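Local structure of NAD-dependent epimerase/dehydratase (Bacteroides thetaiotaomicron, 3DHN) at residues A[95-98]-A[99-102]; A[202-206]-A[207-211]; A[61-64]-A[65-68]. The protein probably binds NAD(P) through a Rossmann fold and may be an oxidoreductase, though its substrate is not established. One frame throughout, in Å; residues are numbered along the deposited sequence.

All three contacts lie where a helix of the Rossmann-like domain runs out toward a strand. Contacts 1 and 3 are neighbours, their centres about 8 Å apart, because helices 87-101 and 58-65 pack together: K101 CG touches C62 SG at 3.7 Å. Contact 2, at the end of helix 194-206, stands about 20 and 21 Å from contacts 1 and 3 (centre to centre) and touches neither. Each mixes buried and exposed residues. Contacts 1 and 3 share one pattern, an acid and a lysine three residues apart on the outside and apolar groups within. In contact 2 a buried carboxylate grips the loop beyond its helix, so the charge there is met by loop amides and R106.

Contact 1: A[95-98]-A[99-102]; sequences IIDG and VKKA
V99 N bonds to I95 O at 2.9 Å, and the same i to i+4 pattern carries K100 N to I96 O at 3.0 Å and K101 N to D97 O at 3.1 Å. The next bond, from A102 N to G98 O, is longer and weak. On the outer side of the helix, D97 and K100 run side by side in the same direction and form a salt bridge, D97 OD1 to K100 NZ at 3.2 Å, a weak bond by its geometry. CG of K100 stands beside its own backbone N (chi1 -74°), which sends the chain back past I96 O, and a bend at chi3 (-62°) turns the ammonium toward the acid. The main partner of this ammonium is E152; D97 is a second, weaker one. The opposite chemistry fills the inner side. CG2 of V99 comes within 3.2 Å of I95 O and meets CG2 of I95 loosely at 4.5 Å; both side chains also rest on F107 of strand 106-110, as does I96. These branched, apolar residues suit the helix face turned to the sheet. G98, with no side chain, suits the side facing helix 58-65, where its carbonyl O lies 3.7 Å from C62 CB. The contact is thus amphipathic: main-chain bonds hold the helix together, hydrocarbon fixes it on the sheet, and at the surface one ammonium is set between two acids, where it would probably offset only part of their negative charge.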
loop_
_atom_site.group_PDB
_atom_site.type_symbol
_atom_site.label_atom_id
_atom_site.label_comp_id
_atom_site.label_asym_id
_atom_site.label_seq_id
_atom_site.Cartn_x
_atom_site.Cartn_y
_atom_site.Cartn_z
ATOM N N ILE A 95 4.863 -11.990 3.887
ATOM C CA ILE A 95 3.895 -11.675 2.844
ATOM C C ILE A 95 4.502 -11.669 1.444
ATOM O O ILE A 95 4.003 -12.351 0.546
ATOM C CB ILE A 95 3.218 -10.309 3.112
ATOM C CG1 ILE A 95 2.333 -10.416 4.357
ATOM C CG2 ILE A 95 2.384 -9.888 1.905
ATOM C CD1 ILE A 95 1.763 -9.081 4.841
ATOM N N ILE A 96 5.574 -10.907 1.251
ATOM C CA ILE A 96 6.195 -10.831 -0.070
ATOM C C ILE A 96 6.795 -12.170 -0.480
ATOM O O ILE A 96 6.769 -12.536 -1.655
ATOM C CB ILE A 96 7.282 -9.720 -0.134
ATOM C CG1 ILE A 96 7.754 -9.552 -1.583
ATOM C CG2 ILE A 96 8.457 -10.069 0.767
ATOM C CD1 ILE A 96 8.513 -8.259 -1.842
ATOM N N ASP A 97 7.324 -12.912 0.486
ATOM C CA ASP A 97 7.894 -14.214 0.176
ATOM C C ASP A 97 6.774 -15.206 -0.133
ATOM O O ASP A 97 6.957 -16.142 -0.913
ATOM C CB ASP A 97 8.764 -14.710 1.328
ATOM C CG ASP A 97 10.023 -13.878 1.496
ATOM O OD1 ASP A 97 10.499 -13.310 0.486
ATOM O OD2 ASP A 97 10.544 -13.798 2.623
ATOM N N GLY A 98 5.605 -14.991 0.463
ATOM C CA GLY A 98 4.487 -15.883 0.194
ATOM C C GLY A 98 3.986 -15.616 -1.210
ATOM O O GLY A 98 3.582 -16.534 -1.925
ATOM N N VAL A 99 4.013 -14.347 -1.606
ATOM C CA VAL A 99 3.570 -13.943 -2.936
ATOM C C VAL A 99 4.521 -14.466 -4.023
ATOM O O VAL A 99 4.081 -14.873 -5.102
ATOM C CB VAL A 99 3.469 -12.402 -3.037
ATOM C CG1 VAL A 99 3.172 -11.991 -4.458
ATOM C CG2 VAL A 99 2.368 -11.893 -2.110
ATOM N N LYS A 100 5.819 -14.457 -3.738
ATOM C CA LYS A 100 6.802 -14.948 -4.706
ATOM C C LYS A 100 6.691 -16.466 -4.868
ATOM O O LYS A 100 6.750 -16.987 -5.979
ATOM C CB LYS A 100 8.227 -14.587 -4.264
ATOM C CG LYS A 100 8.585 -13.119 -4.452
ATOM C CD LYS A 100 10.064 -12.859 -4.175
ATOM C CE LYS A 100 10.428 -13.183 -2.731
ATOM N NZ LYS A 100 11.845 -12.858 -2.401
ATOM N N LYS A 101 6.514 -17.171 -3.756
ATOM C CA LYS A 101 6.417 -18.622 -3.804
ATOM C C LYS A 101 5.166 -19.093 -4.537
ATOM O O LYS A 101 5.093 -20.243 -4.962
ATOM C CB LYS A 101 6.461 -19.198 -2.384
ATOM C CG LYS A 101 6.405 -20.718 -2.324
ATOM C CD LYS A 101 6.778 -21.231 -0.943
ATOM C CE LYS A 101 8.265 -21.016 -0.668
ATOM N NZ LYS A 101 9.129 -21.740 -1.655
ATOM N N ALA A 102 4.193 -18.199 -4.700
ATOM C CA ALA A 102 2.953 -18.531 -5.390
ATOM C C ALA A 102 3.097 -18.367 -6.901
ATOM O O ALA A 102 2.246 -18.819 -7.669
ATOM C CB ALA A 102 1.817 -17.655 -4.878
#

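Contact 2: A[202-206]-A[207-211]; sequences IDELE and HPKHH
E206 lays its CG over one face of the H207 imidazole, 4.1 Å from the ring centroid and only 10° off the ring normal, a CH-pi contact. The two side chains run alongside each other, with the carboxylate and ring planes nearly perpendicular (82°); polar groups that can meet solvent suit this outer side of the helix end. Deeper in, the buried E204 carboxylate receives the loop. With CG anti to the backbone N (chi1 179°) and the chain bent at chi2, its head swings out beyond the helix to meet the peptides of K209 and H210. OE2 accepts H210 N at 2.8 Å and K209 N at 3.1 Å, both on its syn side but from opposite faces of the carboxylate plane. OE1 takes H210 ND1 at 3.2 Å; the bond lies close to the ring plane but reaches the oxygen from above the carboxylate plane. R106 adds a salt bridge to OE2, which would offset the buried negative charge, while H210 stacks on F215. Without the E204 carboxylate, as with an alanine here, the K209 and H210 amides and the H210 imidazole would probably lose their acceptor, R106 this counter-ion, and the loop some of its hold. H207 N closes the last helical turn on D203 O at 2.8 Å. P208, lacking an N-H, cannot continue that pattern, and its CA offers E204 O a CA-H...O contact at 3.3 Å instead. The arrangement is that of a helix C-terminus followed by proline, with a glutamate carboxylate bound to main-chain amides of the loop, here the loop joining helix 194-206 to strand 213-218 of the Rossmann-like sheet.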
loop_
_atom_site.group_PDB
_atom_site.type_symbol
_atom_site.label_atom_id
_atom_site.label_comp_id
_atom_site.label_asym_id
_atom_site.label_seq_id
_atom_site.Cartn_x
_atom_site.Cartn_y
_atom_site.Cartn_z
ATOM N N ILE A 202 -4.855 1.876 -8.022
ATOM C CA ILE A 202 -5.469 1.035 -9.048
ATOM C C ILE A 202 -5.037 1.478 -10.451
ATOM O O ILE A 202 -4.996 0.670 -11.372
ATOM C CB ILE A 202 -7.009 1.008 -8.925
ATOM C CG1 ILE A 202 -7.399 0.483 -7.538
ATOM C CG2 ILE A 202 -7.608 0.046 -9.975
ATOM C CD1 ILE A 202 -6.695 -0.825 -7.156
ATOM N N ASP A 203 -4.705 2.759 -10.608
ATOM C CA ASP A 203 -4.208 3.265 -11.894
ATOM C C ASP A 203 -2.866 2.577 -12.206
ATOM O O ASP A 203 -2.602 2.201 -13.354
ATOM C CB ASP A 203 -3.967 4.776 -11.833
ATOM C CG ASP A 203 -5.223 5.585 -12.079
ATOM O OD1 ASP A 203 -6.305 4.982 -12.269
ATOM O OD2 ASP A 203 -5.120 6.828 -12.086
ATOM N N GLU A 204 -2.021 2.429 -11.179
ATOM C CA GLU A 204 -0.710 1.789 -11.331
ATOM C C GLU A 204 -0.886 0.303 -11.633
ATOM O O GLU A 204 -0.108 -0.296 -12.371
ATOM C CB GLU A 204 0.124 1.985 -10.053
ATOM C CG GLU A 204 1.516 1.347 -10.073
ATOM C CD GLU A 204 2.371 1.770 -11.265
ATOM O OE1 GLU A 204 2.243 2.922 -11.726
ATOM O OE2 GLU A 204 3.189 0.951 -11.733
ATOM N N LEU A 205 -1.926 -0.283 -11.057
ATOM C CA LEU A 205 -2.241 -1.687 -11.272
ATOM C C LEU A 205 -2.732 -1.910 -12.705
ATOM O O LEU A 205 -2.283 -2.826 -13.398
ATOM C CB LEU A 205 -3.331 -2.121 -10.298
ATOM C CG LEU A 205 -3.962 -3.495 -10.545
ATOM C CD1 LEU A 205 -3.026 -4.592 -10.060
ATOM C CD2 LEU A 205 -5.294 -3.571 -9.822
ATOM N N GLU A 206 -3.654 -1.061 -13.148
ATOM C CA GLU A 206 -4.232 -1.172 -14.481
ATOM C C GLU A 206 -3.281 -0.764 -15.617
ATOM O O GLU A 206 -3.237 -1.423 -16.654
ATOM C CB GLU A 206 -5.519 -0.346 -14.544
ATOM C CG GLU A 206 -6.315 -0.490 -15.832
ATOM C CD GLU A 206 -7.621 0.293 -15.791
ATOM O OE1 GLU A 206 -8.591 -0.177 -15.154
ATOM O OE2 GLU A 206 -7.673 1.387 -16.388
ATOM N N HIS A 207 -2.539 0.324 -15.427
ATOM C CA HIS A 207 -1.585 0.801 -16.433
ATOM C C HIS A 207 -0.228 1.056 -15.780
ATOM O O HIS A 207 0.099 2.182 -15.413
ATOM C CB HIS A 207 -2.081 2.095 -17.079
ATOM C CG HIS A 207 -3.334 1.930 -17.877
ATOM N ND1 HIS A 207 -3.468 0.973 -18.862
ATOM C CD2 HIS A 207 -4.508 2.604 -17.846
ATOM C CE1 HIS A 207 -4.670 1.067 -19.403
ATOM N NE2 HIS A 207 -5.321 2.048 -18.803
ATOM N N PRO A 208 0.582 0.003 -15.632
ATOM C CA PRO A 208 1.911 0.083 -15.016
ATOM C C PRO A 208 2.864 1.155 -15.548
ATOM O O PRO A 208 3.137 1.225 -16.748
ATOM C CB PRO A 208 2.466 -1.324 -15.218
ATOM C CG PRO A 208 1.240 -2.174 -15.169
ATOM C CD PRO A 208 0.261 -1.387 -16.003
ATOM N N LYS A 209 3.365 1.979 -14.629
ATOM C CA LYS A 209 4.314 3.039 -14.947
ATOM C C LYS A 209 5.567 2.877 -14.085
ATOM O O LYS A 209 6.604 3.477 -14.365
ATOM C CB LYS A 209 3.711 4.423 -14.679
ATOM C CG LYS A 209 2.596 4.828 -15.627
ATOM C CD LYS A 209 3.096 4.870 -17.056
ATOM C CE LYS A 209 1.956 5.075 -18.041
ATOM N NZ LYS A 209 2.440 4.986 -19.451
ATOM N N HIS A 210 5.465 2.071 -13.031
ATOM C CA HIS A 210 6.589 1.860 -12.128
ATOM C C HIS A 210 6.983 0.395 -11.967
ATOM O O HIS A 210 6.129 -0.498 -11.980
ATOM C CB HIS A 210 6.278 2.460 -10.752
ATOM C CG HIS A 210 6.103 3.946 -10.771
ATOM N ND1 HIS A 210 4.868 4.553 -10.849
ATOM C CD2 HIS A 210 7.013 4.947 -10.747
ATOM C CE1 HIS A 210 5.025 5.864 -10.869
ATOM N NE2 HIS A 210 6.319 6.130 -10.808
ATOM N N HIS A 211 8.284 0.163 -11.805
ATOM C CA HIS A 211 8.814 -1.190 -11.644
ATOM C C HIS A 211 9.948 -1.268 -10.633
ATOM O O HIS A 211 10.945 -0.554 -10.745
ATOM C CB HIS A 211 9.313 -1.716 -12.995
ATOM C CG HIS A 211 8.288 -1.635 -14.079
ATOM N ND1 HIS A 211 7.219 -2.502 -14.156
ATOM C CD2 HIS A 211 8.134 -0.753 -15.096
ATOM C CE1 HIS A 211 6.447 -2.157 -15.172
ATOM N NE2 HIS A 211 6.980 -1.099 -15.759
#

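Contact 3: A[61-64]-A[65-68]; sequences VCEV and CKGA
C65 N reaches back to both V61 O and C62 O with weak bonds of 3.4 Å, as the last turn of helix 58-65 opens and the chain enters a type II beta turn from C65 to A68, closed by A68 N to C65 O at 3.1 Å. At its third position G67 has a positive phi of 91°, where a CB would collide with the K66 carbonyl O, so the lack of a side chain suits the place. Outside, E63 and K66 are joined by a salt bridge, K66 NZ to E63 OE1 at 3.0 Å. The ammonium comes to the syn side of OE1, 29° out of the carboxylate plane, and lies farther from OE2. K66 reaches it with a chain fully extended beyond CG, passing C62 O on the way, while E63, bent at chi2, curls its head to meet it; long flexible charged residues suit this exposed edge. C65 is buried, and its SG, beside its own backbone N (chi1 -64°), meets V64 CG1 at 4.0 Å and V61 CG1 at 4.3 Å. The small, weakly polar thiol thus lies against a methyl of each valine, and A102, just beyond helix 87-101, rests on C65. Helix 58-65 lies in the long crossover of the Rossmann fold, from edge strand 48-51 past strands 30-34 and 6-10 to strand 70-73, which this glycine-containing turn leads into.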
loop_
_atom_site.group_PDB
_atom_site.type_symbol
_atom_site.label_atom_id
_atom_site.label_comp_id
_atom_site.label_asym_id
_atom_site.label_seq_id
_atom_site.Cartn_x
_atom_site.Cartn_y
_atom_site.Cartn_z
ATOM N N VAL A 61 -0.264 -17.555 3.030
ATOM C CA VAL A 61 -0.173 -16.444 2.087
ATOM C C VAL A 61 0.055 -16.993 0.674
ATOM O O VAL A 61 -0.542 -16.519 -0.292
ATOM C CB VAL A 61 0.994 -15.494 2.432
ATOM C CG1 VAL A 61 1.143 -14.435 1.337
ATOM C CG2 VAL A 61 0.746 -14.830 3.783
ATOM N N CYS A 62 0.920 -17.997 0.560
ATOM C CA CYS A 62 1.216 -18.610 -0.737
ATOM C C CYS A 62 -0.024 -19.232 -1.377
ATOM O O CYS A 62 -0.295 -19.045 -2.566
ATOM C CB CYS A 62 2.291 -19.694 -0.570
ATOM S SG CYS A 62 2.672 -20.666 -2.063
ATOM N N GLU A 63 -0.778 -19.967 -0.570
ATOM C CA GLU A 63 -1.969 -20.663 -1.040
ATOM C C GLU A 63 -3.074 -19.777 -1.610
ATOM O O GLU A 63 -3.620 -20.080 -2.674
ATOM C CB GLU A 63 -2.526 -21.528 0.097
ATOM C CG GLU A 63 -3.474 -22.649 -0.338
ATOM C CD GLU A 63 -2.839 -23.617 -1.327
ATOM O OE1 GLU A 63 -1.636 -23.927 -1.173
ATOM O OE2 GLU A 63 -3.546 -24.075 -2.250
ATOM N N VAL A 64 -3.400 -18.687 -0.915
ATOM C CA VAL A 64 -4.464 -17.789 -1.368
ATOM C C VAL A 64 -4.104 -16.924 -2.578
ATOM O O VAL A 64 -4.992 -16.433 -3.276
ATOM C CB VAL A 64 -4.941 -16.855 -0.225
ATOM C CG1 VAL A 64 -3.873 -15.821 0.106
ATOM C CG2 VAL A 64 -6.236 -16.173 -0.626
ATOM N N CYS A 65 -2.811 -16.742 -2.837
ATOM C CA CYS A 65 -2.376 -15.920 -3.965
ATOM C C CYS A 65 -2.174 -16.693 -5.270
ATOM O O CYS A 65 -1.995 -16.089 -6.329
ATOM C CB CYS A 65 -1.081 -15.182 -3.607
ATOM S SG CYS A 65 -1.253 -13.982 -2.261
ATOM N N LYS A 66 -2.199 -18.023 -5.201
ATOM C CA LYS A 66 -2.024 -18.845 -6.400
ATOM C C LYS A 66 -3.023 -18.481 -7.496
ATOM O O LYS A 66 -4.225 -18.384 -7.246
ATOM C CB LYS A 66 -2.190 -20.336 -6.068
ATOM C CG LYS A 66 -0.996 -20.996 -5.395
ATOM C CD LYS A 66 -1.308 -22.453 -5.050
ATOM C CE LYS A 66 -0.163 -23.121 -4.301
ATOM N NZ LYS A 66 -0.533 -24.498 -3.856
ATOM N N GLY A 67 -2.516 -18.279 -8.708
ATOM C CA GLY A 67 -3.377 -17.963 -9.834
ATOM C C GLY A 67 -3.639 -16.494 -10.109
ATOM O O GLY A 67 -4.072 -16.124 -11.205
ATOM N N ALA A 68 -3.378 -15.646 -9.124
ATOM C CA ALA A 68 -3.619 -14.224 -9.293
ATOM C C ALA A 68 -2.663 -13.583 -10.296
ATOM O O ALA A 68 -1.519 -14.018 -10.456
ATOM C CB ALA A 68 -3.511 -13.522 -7.945
#